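PDB 4XVH: carbohydrate esterase family 2 (CE2) from Chaetomium olivicolor, which probably acts as an acetyl xylan esterase, removing acetyl groups from plant cell-wall polysaccharides through an SGNH-type hydrolase domain. Local coordinates for residues Ser256-Asp261 with Tyr305-Ala310; Asp293-Gly298 with Ala313-Val318. All blocks are in the same frame, centred on the assembly; numbering follows the deposited sequence.

Overall arrangement
Contacts 1 and 2 show how neighbouring loops after parallel strands brace one another, one beside the ligand pocket and one set back from it. Strands 250-254 and 289-292 lead into loops 256-261 and 293-298, and helix 309-327 follows, its first turns serving both contacts. The contact centres are 8 Å apart, and their segments alternate along the chain. Pro257 CD packs on Trp294 CE3 at 3.6 Å, while Gln297 NE2 probably donates to Tyr305 O, 2.8 Å away. Contact 1 faces the pocket: the His306 side chain lies about 4 Å from the bound polyether. Contact 2 is set further back, with the Trp294 side chain about 12 Å from that ligand.

Contact 1 of 2, residues Ser256-Asp261 with Tyr305-Ala310; sequences SPMLSD and YHPNAA
Met258 is extended at chi2 and turns about its CG-SD bond (chi3 69°), which lays the terminal methyl over the imidazole of His306. The pair lies beside the ligand pocket of an SGNH hydrolase fold, probably its active site, and His306 NE2 is hydrogen-bonded to Ser118 OG, consistent with the Ser-His pair of this family. The interaction is a CH-pi contact joined to a Met-aromatic one. CE is 3.8 Å from the centroid of the His306 ring and only 11° off its normal; SD, at 3.9 Å from the same centroid, is 16° off. Methyl and sulfur thus share one face, with SD nearest His306 CD2 and CE displaced toward the side of ND1 and CE1. Tyr123 also meets the ring, and the bound polyether touches His306. A glycine in place of His306 would probably leave Met258 CE and SD without their aromatic floor and deprive Ser118 OG of its imidazole partner.

The methyl is further confined by the backbone, since Met258 CE lies 3.4 Å from Tyr305 O. Within 256-261, the loop is braced by its own turn. Ser256 OG accepts from Met258 N at 3.0 Å, an ST turn that overlaps a type I turn from Ser256 to Leu259, and the same hydroxyl is hydrogen-bonded to Thr214 OG1. On the other segment, Asn308 occupies the N-cap of helix 309-327, its OD1 taking the N-H of Thr311. Between the Ser256 turn and the Asn308 cap the prolines complete the apolar seam: Met258 SD rests 4.0 Å from Pro307 CD, and the two pyrrolidine rings cross at about a right angle, Pro257 CG meeting Pro307 CG at 3.9 Å.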
ATOM      1  N   SER A 256      13.661  -7.112   2.541  1.00 19.09           N
ATOM      2  CA  SER A 256      13.465  -6.538   1.209  1.00 17.94           C
ATOM      3  C   SER A 256      13.862  -7.460   0.063  1.00 18.81           C
ATOM      4  O   SER A 256      15.000  -7.928   0.014  1.00 18.60           O
ATOM      5  CB  SER A 256      14.284  -5.259   1.089  1.00 17.20           C
ATOM      6  OG  SER A 256      14.239  -4.813  -0.242  1.00 16.50           O
ATOM      7  N   PRO A 257      12.945  -7.669  -0.891  1.00 18.41           N
ATOM      8  CA  PRO A 257      13.260  -8.417  -2.115  1.00 18.92           C
ATOM      9  C   PRO A 257      14.258  -7.670  -3.017  1.00 18.86           C
ATOM     10  O   PRO A 257      14.814  -8.277  -3.933  1.00 17.73           O
ATOM     11  CB  PRO A 257      11.893  -8.539  -2.810  1.00 15.81           C
ATOM     12  CG  PRO A 257      11.185  -7.248  -2.421  1.00 14.05           C
ATOM     13  CD  PRO A 257      11.583  -7.094  -0.941  1.00 18.09           C
ATOM     14  N   MET A 258      14.479  -6.374  -2.758  1.00 19.62           N
ATOM     15  CA  MET A 258      15.428  -5.592  -3.548  1.00 20.32           C
ATOM     16  C   MET A 258      16.817  -5.501  -2.926  1.00 24.48           C
ATOM     17  O   MET A 258      17.745  -5.062  -3.603  1.00 27.39           O
ATOM     18  CB  MET A 258      14.888  -4.173  -3.787  1.00 19.10           C
ATOM     19  CG  MET A 258      13.633  -4.164  -4.649  1.00 17.00           C
ATOM     20  SD  MET A 258      12.836  -2.552  -4.945  1.00 18.46           S
ATOM     21  CE  MET A 258      14.078  -1.769  -6.016  1.00 17.27           C
ATOM     22  N   LEU A 259      16.981  -5.881  -1.660  1.00 23.32           N
ATOM     23  CA  LEU A 259      18.333  -5.886  -1.083  1.00 24.47           C
ATOM     24  C   LEU A 259      18.972  -7.248  -1.293  1.00 25.47           C
ATOM     25  O   LEU A 259      18.271  -8.269  -1.315  1.00 25.17           O
ATOM     26  CB  LEU A 259      18.305  -5.543   0.406  1.00 23.64           C
ATOM     27  CG  LEU A 259      17.785  -4.139   0.723  1.00 22.19           C
ATOM     28  CD1 LEU A 259      17.825  -3.894   2.228  1.00 23.09           C
ATOM     29  CD2 LEU A 259      18.615  -3.096  -0.021  1.00 21.19           C
ATOM     30  N   SER A 260      20.294  -7.267  -1.454  1.00 26.25           N
ATOM     31  CA  SER A 260      21.028  -8.519  -1.606  1.00 25.56           C
ATOM     32  C   SER A 260      22.260  -8.489  -0.721  1.00 26.19           C
ATOM     33  O   SER A 260      22.536  -7.463  -0.078  1.00 26.18           O
ATOM     34  CB  SER A 260      21.436  -8.747  -3.063  1.00 25.04           C
ATOM     35  OG  SER A 260      22.479  -7.873  -3.402  1.00 26.84           O
ATOM     36  N   ASP A 261      22.998  -9.602  -0.705  1.00 25.90           N
ATOM     37  CA  ASP A 261      24.292  -9.655  -0.033  1.00 27.55           C
ATOM     38  C   ASP A 261      25.437  -9.475  -1.014  1.00 29.26           C
ATOM     39  O   ASP A 261      26.593  -9.652  -0.651  1.00 30.97           O
ATOM     40  CB  ASP A 261      24.459 -10.980   0.725  1.00 29.27           C
ATOM     41  CG  ASP A 261      23.600 -11.031   1.963  1.00 29.45           C
ATOM     42  OD1 ASP A 261      23.210  -9.950   2.452  1.00 29.32           O
ATOM     43  OD2 ASP A 261      23.288 -12.141   2.429  1.00 29.83           O
ATOM     44  N   TYR A 305      14.110  -1.810 -11.433  1.00 19.42           N
ATOM     45  CA  TYR A 305      14.337  -3.038 -10.653  1.00 20.03           C
ATOM     46  C   TYR A 305      13.323  -3.318  -9.552  1.00 19.77           C
ATOM     47  O   TYR A 305      13.650  -4.018  -8.580  1.00 20.12           O
ATOM     48  CB  TYR A 305      15.750  -3.028 -10.046  1.00 21.55           C
ATOM     49  CG  TYR A 305      16.789  -2.768 -11.104  1.00 25.57           C
ATOM     50  CD1 TYR A 305      17.279  -3.801 -11.887  1.00 27.88           C
ATOM     51  CD2 TYR A 305      17.240  -1.479 -11.368  1.00 26.87           C
ATOM     52  CE1 TYR A 305      18.211  -3.560 -12.886  1.00 29.33           C
ATOM     53  CE2 TYR A 305      18.173  -1.239 -12.364  1.00 28.93           C
ATOM     54  CZ  TYR A 305      18.644  -2.288 -13.116  1.00 30.72           C
ATOM     55  OH  TYR A 305      19.566  -2.063 -14.113  1.00 33.23           O
ATOM     56  N   HIS A 306      12.095  -2.816  -9.689  1.00 18.81           N
ATOM     57  CA  HIS A 306      11.086  -3.130  -8.672  1.00 17.47           C
ATOM     58  C   HIS A 306      10.446  -4.471  -8.965  1.00 18.52           C
ATOM     59  O   HIS A 306      10.529  -4.969 -10.089  1.00 18.13           O
ATOM     60  CB  HIS A 306      10.023  -2.029  -8.563  1.00 17.51           C
ATOM     61  CG  HIS A 306      10.507  -0.846  -7.792  1.00 18.66           C
ATOM     62  ND1 HIS A 306      11.530  -0.048  -8.252  1.00 18.78           N
ATOM     63  CD2 HIS A 306      10.194  -0.392  -6.550  1.00 17.85           C
ATOM     64  CE1 HIS A 306      11.780   0.893  -7.355  1.00 20.05           C
ATOM     65  NE2 HIS A 306      10.992   0.694  -6.310  1.00 18.66           N
ATOM     66  N   PRO A 307       9.847  -5.090  -7.930  1.00 18.42           N
ATOM     67  CA  PRO A 307       9.254  -6.415  -8.167  1.00 16.83           C
ATOM     68  C   PRO A 307       8.123  -6.385  -9.207  1.00 16.22           C
ATOM     69  O   PRO A 307       7.306  -5.442  -9.242  1.00 15.72           O
ATOM     70  CB  PRO A 307       8.737  -6.817  -6.774  1.00 15.40           C
ATOM     71  CG  PRO A 307       9.689  -6.074  -5.784  1.00 13.61           C
ATOM     72  CD  PRO A 307       9.896  -4.742  -6.486  1.00 17.32           C
ATOM     73  N   ASN A 308       8.093  -7.402 -10.061  1.00 16.03           N
ATOM     74  CA  ASN A 308       7.028  -7.509 -11.058  1.00 16.14           C
ATOM     75  C   ASN A 308       5.843  -8.280 -10.481  1.00 17.34           C
ATOM     76  O   ASN A 308       5.817  -8.561  -9.290  1.00 14.07           O
ATOM     77  CB  ASN A 308       7.541  -8.161 -12.350  1.00 17.42           C
ATOM     78  CG  ASN A 308       8.034  -9.581 -12.158  1.00 18.77           C
ATOM     79  OD1 ASN A 308       7.801 -10.219 -11.126  1.00 18.77           O
ATOM     80  ND2 ASN A 308       8.686 -10.110 -13.200  1.00 20.27           N
ATOM     81  N   ALA A 309       4.843  -8.562 -11.307  1.00 18.33           N
ATOM     82  CA  ALA A 309       3.599  -9.159 -10.799  1.00 17.88           C
ATOM     83  C   ALA A 309       3.866 -10.539 -10.185  1.00 17.77           C
ATOM     84  O   ALA A 309       3.329 -10.874  -9.125  1.00 14.40           O
ATOM     85  CB  ALA A 309       2.545  -9.251 -11.949  1.00 15.38           C
ATOM     86  N   ALA A 310       4.695 -11.351 -10.854  1.00 17.39           N
ATOM     87  CA  ALA A 310       4.982 -12.690 -10.357  1.00 17.38           C
ATOM     88  C   ALA A 310       5.657 -12.655  -8.995  1.00 18.04           C
ATOM     89  O   ALA A 310       5.345 -13.457  -8.098  1.00 16.80           O
ATOM     90  CB  ALA A 310       5.867 -13.490 -11.375  1.00 19.56           C
TER

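Contact 2 of 2, residues Asp293-Gly298 with Ala313-Val318; sequences DWPTQG and AAEGEV
Trp294 and Glu315 meet as a flat stack, a carboxylate and its methylene stem laid over an indole. This is how the loop after strand 289-292 is fastened to helix 309-327 in the SGNH domain, whose alternation of strand and helix brings the two together. The stacking involves the whole length of the glutamate. Its CG makes a CH-pi contact 3.5 Å from the centroid of the Trp294 five-membered ring and 18° off the normal, CB lies above CE2 at 3.4 Å, and the carboxylate carbon CD approaches Trp294 CG equally closely. Glu315 bends at chi2 (69°), which turns the carboxylate along the ring, the two planes only 3° apart. Tyr144 also meets the indole, at a steep inclination, and Leu254 touches both Trp294 and Glu315.

Among the polar atoms, Glu315 OE2 approaches Asp293 O to 2.7 Å, whereas Glu315 OE1, at 3.3 Å from Asp293 O, is merely close and not bonded. The Asp293 carboxylate, by contrast, is directed elsewhere: its OD1 is hydrogen-bonded to Asn255 ND2, while Asn255 OD1 takes the N-H of Trp294 and so secures the start of the loop.

A looser van der Waals contact lies at the margin: Val318 CG1 is 4.2 Å from Asp293 O, and the Val318 side chain also touches Val292.

Because a carboxylate oxygen buried this close to a carbonyl oxygen would otherwise set two acceptors against each other, Glu315 probably carries a proton, a state that its burial and the nearby Asp293 carboxylate would be expected to favour.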
ATOM      1  N   ASP A 293      10.040 -13.558   5.714  1.00 20.42           N
ATOM      2  CA  ASP A 293      11.118 -13.444   4.736  1.00 20.85           C
ATOM      3  C   ASP A 293      10.594 -13.148   3.344  1.00 19.21           C
ATOM      4  O   ASP A 293       9.545 -13.646   2.966  1.00 18.98           O
ATOM      5  CB  ASP A 293      11.944 -14.730   4.711  1.00 22.30           C
ATOM      6  CG  ASP A 293      13.153 -14.621   3.838  1.00 24.50           C
ATOM      7  OD1 ASP A 293      13.929 -13.634   3.960  1.00 24.95           O
ATOM      8  OD2 ASP A 293      13.333 -15.542   3.019  1.00 26.10           O
ATOM      9  N   TRP A 294      11.325 -12.318   2.602  1.00 18.05           N
ATOM     10  CA  TRP A 294      11.079 -12.111   1.190  1.00 18.64           C
ATOM     11  C   TRP A 294      12.424 -12.284   0.479  1.00 19.80           C
ATOM     12  O   TRP A 294      13.282 -11.398   0.496  1.00 19.95           O
ATOM     13  CB  TRP A 294      10.462 -10.724   0.918  1.00 17.96           C
ATOM     14  CG  TRP A 294       9.847 -10.579  -0.453  1.00 16.87           C
ATOM     15  CD1 TRP A 294      10.027 -11.404  -1.530  1.00 17.07           C
ATOM     16  CD2 TRP A 294       8.924  -9.552  -0.878  1.00 15.24           C
ATOM     17  NE1 TRP A 294       9.267 -10.952  -2.608  1.00 17.28           N
ATOM     18  CE2 TRP A 294       8.585  -9.820  -2.232  1.00 16.25           C
ATOM     19  CE3 TRP A 294       8.350  -8.436  -0.240  1.00 13.79           C
ATOM     20  CZ2 TRP A 294       7.693  -9.011  -2.970  1.00 14.77           C
ATOM     21  CZ3 TRP A 294       7.462  -7.628  -0.969  1.00 13.55           C
ATOM     22  CH2 TRP A 294       7.149  -7.929  -2.326  1.00 13.66           C
ATOM     23  N   PRO A 295      12.635 -13.469  -0.100  1.00 21.10           N
ATOM     24  CA  PRO A 295      13.920 -13.762  -0.741  1.00 21.76           C
ATOM     25  C   PRO A 295      14.225 -12.727  -1.829  1.00 21.29           C
ATOM     26  O   PRO A 295      13.316 -12.261  -2.525  1.00 19.87           O
ATOM     27  CB  PRO A 295      13.720 -15.152  -1.334  1.00 21.43           C
ATOM     28  CG  PRO A 295      12.600 -15.752  -0.572  1.00 21.41           C
ATOM     29  CD  PRO A 295      11.708 -14.614  -0.127  1.00 20.80           C
ATOM     30  N   THR A 296      15.490 -12.333  -1.920  1.00 21.50           N
ATOM     31  CA  THR A 296      15.956 -11.438  -2.978  1.00 21.10           C
ATOM     32  C   THR A 296      15.394 -11.916  -4.301  1.00 21.55           C
ATOM     33  O   THR A 296      15.463 -13.086  -4.613  1.00 23.11           O
ATOM     34  CB  THR A 296      17.498 -11.404  -3.043  1.00 22.20           C
ATOM     35  OG1 THR A 296      18.017 -10.967  -1.774  1.00 21.65           O
ATOM     36  CG2 THR A 296      17.978 -10.448  -4.150  1.00 22.50           C
ATOM     37  N   GLN A 297      14.816 -11.008  -5.071  1.00 21.13           N
ATOM     38  CA  GLN A 297      14.118 -11.374  -6.302  1.00 20.22           C
ATOM     39  C   GLN A 297      15.093 -11.839  -7.392  1.00 21.69           C
ATOM     40  O   GLN A 297      16.308 -11.632  -7.277  1.00 20.98           O
ATOM     41  CB  GLN A 297      13.305 -10.163  -6.785  1.00 16.59           C
ATOM     42  CG  GLN A 297      14.182  -8.928  -7.059  1.00 16.85           C
ATOM     43  CD  GLN A 297      13.355  -7.705  -7.506  1.00 20.19           C
ATOM     44  OE1 GLN A 297      12.160  -7.825  -7.833  1.00 18.80           O
ATOM     45  NE2 GLN A 297      13.985  -6.533  -7.502  1.00 18.92           N
ATOM     46  N   GLY A 298      14.561 -12.427  -8.460  1.00 21.82           N
ATOM     47  CA  GLY A 298      15.379 -12.792  -9.614  1.00 23.43           C
ATOM     48  C   GLY A 298      15.579 -11.671 -10.625  1.00 24.52           C
ATOM     49  O   GLY A 298      15.303 -10.485 -10.350  1.00 23.80           O
ATOM     50  N   ALA A 313       3.112 -11.726  -6.435  1.00 14.97           N
ATOM     51  CA  ALA A 313       2.077 -12.710  -6.181  1.00 15.69           C
ATOM     52  C   ALA A 313       2.661 -13.817  -5.284  1.00 17.32           C
ATOM     53  O   ALA A 313       1.988 -14.325  -4.371  1.00 17.04           O
ATOM     54  CB  ALA A 313       1.525 -13.277  -7.492  1.00 17.28           C
ATOM     55  N   ALA A 314       3.916 -14.192  -5.541  1.00 18.40           N
ATOM     56  CA  ALA A 314       4.576 -15.243  -4.753  1.00 17.39           C
ATOM     57  C   ALA A 314       4.690 -14.853  -3.265  1.00 17.13           C
ATOM     58  O   ALA A 314       4.407 -15.661  -2.362  1.00 15.23           O
ATOM     59  CB  ALA A 314       5.945 -15.553  -5.340  1.00 17.36           C
ATOM     60  N   GLU A 315       5.052 -13.609  -2.981  1.00 16.53           N
ATOM     61  CA  GLU A 315       5.175 -13.202  -1.564  1.00 16.23           C
ATOM     62  C   GLU A 315       3.794 -12.955  -0.954  1.00 15.53           C
ATOM     63  O   GLU A 315       3.596 -13.081   0.268  1.00 15.74           O
ATOM     64  CB  GLU A 315       6.042 -11.946  -1.429  1.00 16.84           C
ATOM     65  CG  GLU A 315       6.354 -11.505   0.007  1.00 17.39           C
ATOM     66  CD  GLU A 315       7.272 -12.446   0.762  1.00 19.06           C
ATOM     67  OE1 GLU A 315       7.791 -13.424   0.155  1.00 18.92           O
ATOM     68  OE2 GLU A 315       7.467 -12.186   1.981  1.00 17.61           O
ATOM     69  N   GLY A 316       2.827 -12.626  -1.803  1.00 14.16           N
ATOM     70  CA  GLY A 316       1.458 -12.470  -1.319  1.00 14.91           C
ATOM     71  C   GLY A 316       0.995 -13.767  -0.678  1.00 14.59           C
ATOM     72  O   GLY A 316       0.352 -13.784   0.385  1.00 14.57           O
ATOM     73  N   GLU A 317       1.333 -14.875  -1.319  1.00 16.02           N
ATOM     74  CA  GLU A 317       0.986 -16.201  -0.773  1.00 19.62           C
ATOM     75  C   GLU A 317       1.728 -16.489   0.513  1.00 19.92           C
ATOM     76  O   GLU A 317       1.156 -16.991   1.485  1.00 15.39           O
ATOM     77  CB  GLU A 317       1.311 -17.306  -1.781  1.00 25.89           C
ATOM     78  CG  GLU A 317       0.114 -17.761  -2.545  1.00 34.51           C
ATOM     79  CD  GLU A 317      -0.999 -18.326  -1.629  1.00 41.21           C
ATOM     80  OE1 GLU A 317      -0.778 -19.337  -0.898  1.00 42.76           O
ATOM     81  OE2 GLU A 317      -2.103 -17.734  -1.648  1.00 44.89           O
ATOM     82  N   VAL A 318       3.023 -16.198   0.518  1.00 18.46           N
ATOM     83  CA  VAL A 318       3.808 -16.385   1.735  1.00 19.52           C
ATOM     84  C   VAL A 318       3.202 -15.570   2.887  1.00 18.32           C
ATOM     85  O   VAL A 318       3.021 -16.062   4.000  1.00 15.35           O
ATOM     86  CB  VAL A 318       5.274 -15.962   1.525  1.00 19.24           C
ATOM     87  CG1 VAL A 318       5.995 -15.803   2.851  1.00 18.78           C
ATOM     88  CG2 VAL A 318       5.994 -16.975   0.610  1.00 19.14           C
TER